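Local coordinates for argininosuccinate lyase (PDB 6RXA), which is an EDDS lyase of the aspartase/fumarase superfamily, a C-N lyase that probably cleaves argininosuccinate-like substrates to fumarate and an amine, at residues Glu21-Glu24 and Leu25-Phe28. The protein carries 2 engineered substitutions. Numbering follows the deposited sequence.
Sequences EFQE and LYDF. With FMT (formic acid), chain D.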
loop_
_atom_site.group_PDB
_atom_site.type_symbol
_atom_site.label_atom_id
_atom_site.label_comp_id
_atom_site.label_asym_id
_atom_site.label_seq_id
_atom_site.Cartn_x
_atom_site.Cartn_y
_atom_site.Cartn_z
ATOM N N GLU A 21 9.989 -14.735 24.931
ATOM C CA GLU A 21 9.930 -14.067 23.640
ATOM C C GLU A 21 8.604 -14.330 22.936
ATOM O O GLU A 21 8.089 -13.462 22.213
ATOM C CB GLU A 21 11.088 -14.543 22.764
ATOM C CG GLU A 21 12.464 -14.348 23.361
ATOM C CD GLU A 21 12.980 -15.576 24.085
ATOM O OE1 GLU A 21 12.175 -16.354 24.656
ATOM O OE2 GLU A 21 14.212 -15.765 24.090
ATOM N N PHE A 22 8.037 -15.518 23.138
ATOM C CA PHE A 22 6.733 -15.858 22.585
ATOM C C PHE A 22 5.655 -15.050 23.282
ATOM O O PHE A 22 4.777 -14.481 22.633
ATOM C CB PHE A 22 6.548 -17.368 22.765
ATOM C CG PHE A 22 5.283 -17.941 22.173
ATOM C CD1 PHE A 22 4.616 -17.342 21.114
ATOM C CD2 PHE A 22 4.763 -19.117 22.699
ATOM C CE1 PHE A 22 3.448 -17.924 20.598
ATOM C CE2 PHE A 22 3.599 -19.690 22.189
ATOM C CZ PHE A 22 2.948 -19.085 21.134
ATOM N N GLN A 23 5.740 -14.945 24.604
ATOM C CA GLN A 23 4.775 -14.146 25.342
ATOM C C GLN A 23 4.791 -12.686 24.897
ATOM O O GLN A 23 3.747 -12.030 24.919
ATOM C CB GLN A 23 5.045 -14.294 26.837
ATOM C CG GLN A 23 4.056 -13.544 27.732
ATOM C CD GLN A 23 2.654 -14.121 27.659
ATOM O OE1 GLN A 23 2.459 -15.333 27.755
ATOM N NE2 GLN A 23 1.670 -13.251 27.456
ATOM N N GLU A 24 5.947 -12.162 24.472
ATOM C CA GLU A 24 6.009 -10.770 24.026
ATOM C C GLU A 24 5.011 -10.489 22.905
ATOM O O GLU A 24 4.452 -9.389 22.820
ATOM C CB GLU A 24 7.426 -10.405 23.574
ATOM C CG GLU A 24 8.499 -10.471 24.659
ATOM C CD GLU A 24 9.891 -10.116 24.138
ATOM O OE1 GLU A 24 9.982 -9.182 23.314
ATOM O OE2 GLU A 24 10.884 -10.778 24.560
ATOM N N LEU A 25 4.782 -11.462 22.022
ATOM C CA LEU A 25 3.839 -11.278 20.928
ATOM C C LEU A 25 2.411 -11.065 21.411
ATOM O O LEU A 25 1.604 -10.478 20.679
ATOM C CB LEU A 25 3.886 -12.484 19.984
ATOM C CG LEU A 25 5.122 -12.571 19.093
ATOM C CD1 LEU A 25 5.267 -13.979 18.527
ATOM C CD2 LEU A 25 5.098 -11.527 17.974
ATOM N N TYR A 26 2.080 -11.543 22.600
ATOM C CA TYR A 26 0.744 -11.374 23.147
ATOM C C TYR A 26 0.603 -10.100 23.957
ATOM O O TYR A 26 -0.528 -9.670 24.218
ATOM C CB TYR A 26 0.402 -12.569 24.040
ATOM C CG TYR A 26 0.217 -13.853 23.276
ATOM C CD1 TYR A 26 1.303 -14.622 22.911
ATOM C CD2 TYR A 26 -1.048 -14.285 22.907
ATOM C CE1 TYR A 26 1.146 -15.785 22.186
ATOM C CE2 TYR A 26 -1.221 -15.457 22.194
ATOM C CZ TYR A 26 -0.118 -16.201 21.839
ATOM O OH TYR A 26 -0.269 -17.367 21.126
ATOM N N ASP A 27 1.718 -9.500 24.363
ATOM C CA ASP A 27 1.692 -8.412 25.332
ATOM C C ASP A 27 1.838 -7.024 24.714
ATOM O O ASP A 27 1.397 -6.044 25.329
ATOM C CB ASP A 27 2.823 -8.584 26.361
ATOM C CG ASP A 27 2.625 -9.781 27.300
ATOM O OD1 ASP A 27 1.531 -10.369 27.316
ATOM O OD2 ASP A 27 3.585 -10.126 28.014
ATOM N N PHE A 28 2.443 -6.904 23.525
ATOM C CA PHE A 28 2.850 -5.577 23.064
ATOM C C PHE A 28 1.657 -4.674 22.757
ATOM O O PHE A 28 1.750 -3.452 22.936
ATOM C CB PHE A 28 3.822 -5.669 21.865
ATOM C CG PHE A 28 3.179 -6.109 20.570
ATOM C CD1 PHE A 28 2.485 -5.212 19.771
ATOM C CD2 PHE A 28 3.307 -7.424 20.142
ATOM C CE1 PHE A 28 1.904 -5.622 18.597
ATOM C CE2 PHE A 28 2.725 -7.840 18.968
ATOM C CZ PHE A 28 2.032 -6.944 18.196
HETATM C C FMT D . -2.536 -19.859 22.204
HETATM O O1 FMT D . -3.374 -20.741 22.411
HETATM O O2 FMT D . -2.856 -18.705 21.909
#
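Tyr26 turns the CE1 side of its ring toward the face of Phe22, one helical turn earlier. The planes stand 72° apart with centroids separated by 5.4 Å, an offset edge-to-face pair, and the nearest atoms are Phe22 CE1 and Tyr26 CE1 at 3.5 Å. Phe22 reaches forward because its CG lies anti to the backbone N (chi1 -176°). Beyond the pair, Tyr26 OH donates to O2 of a formate, 3.0 Å away, probably carried over from crystallisation, which Arg112 of the second subunit also binds. Tyr26 is a fumarate-binding residue of this enzyme, though no fumarate is bound here, and Arg294 and Lys18 both make cation-pi contacts with its ring.

On the next flank, Gln23 NE2 gives a fairly straight hydrogen bond of 2.9 Å to Asp27 OD1; the carboxylate oxygen lies in the amide plane, yet the donor sits 36° out of the carboxylate plane. Lys18 holds Gln23 OE1, fixing the amide's flip. With an alanine in place of Gln23, Asp27 would probably lose this amide donor and Lys18 this acceptor. Backbone bonds Leu25 N to Phe22 O (3.1 Å) and Tyr26 N to Gln23 O (2.9 Å) span three residues.

Helix 20-31 rests Phe22 and Tyr26 on the engineered Met290 of helix 290-301, while Leu25 and Phe28 pack on alanines of helix 329-348, where His340 and Arg347 bind Glu24 and Glu21.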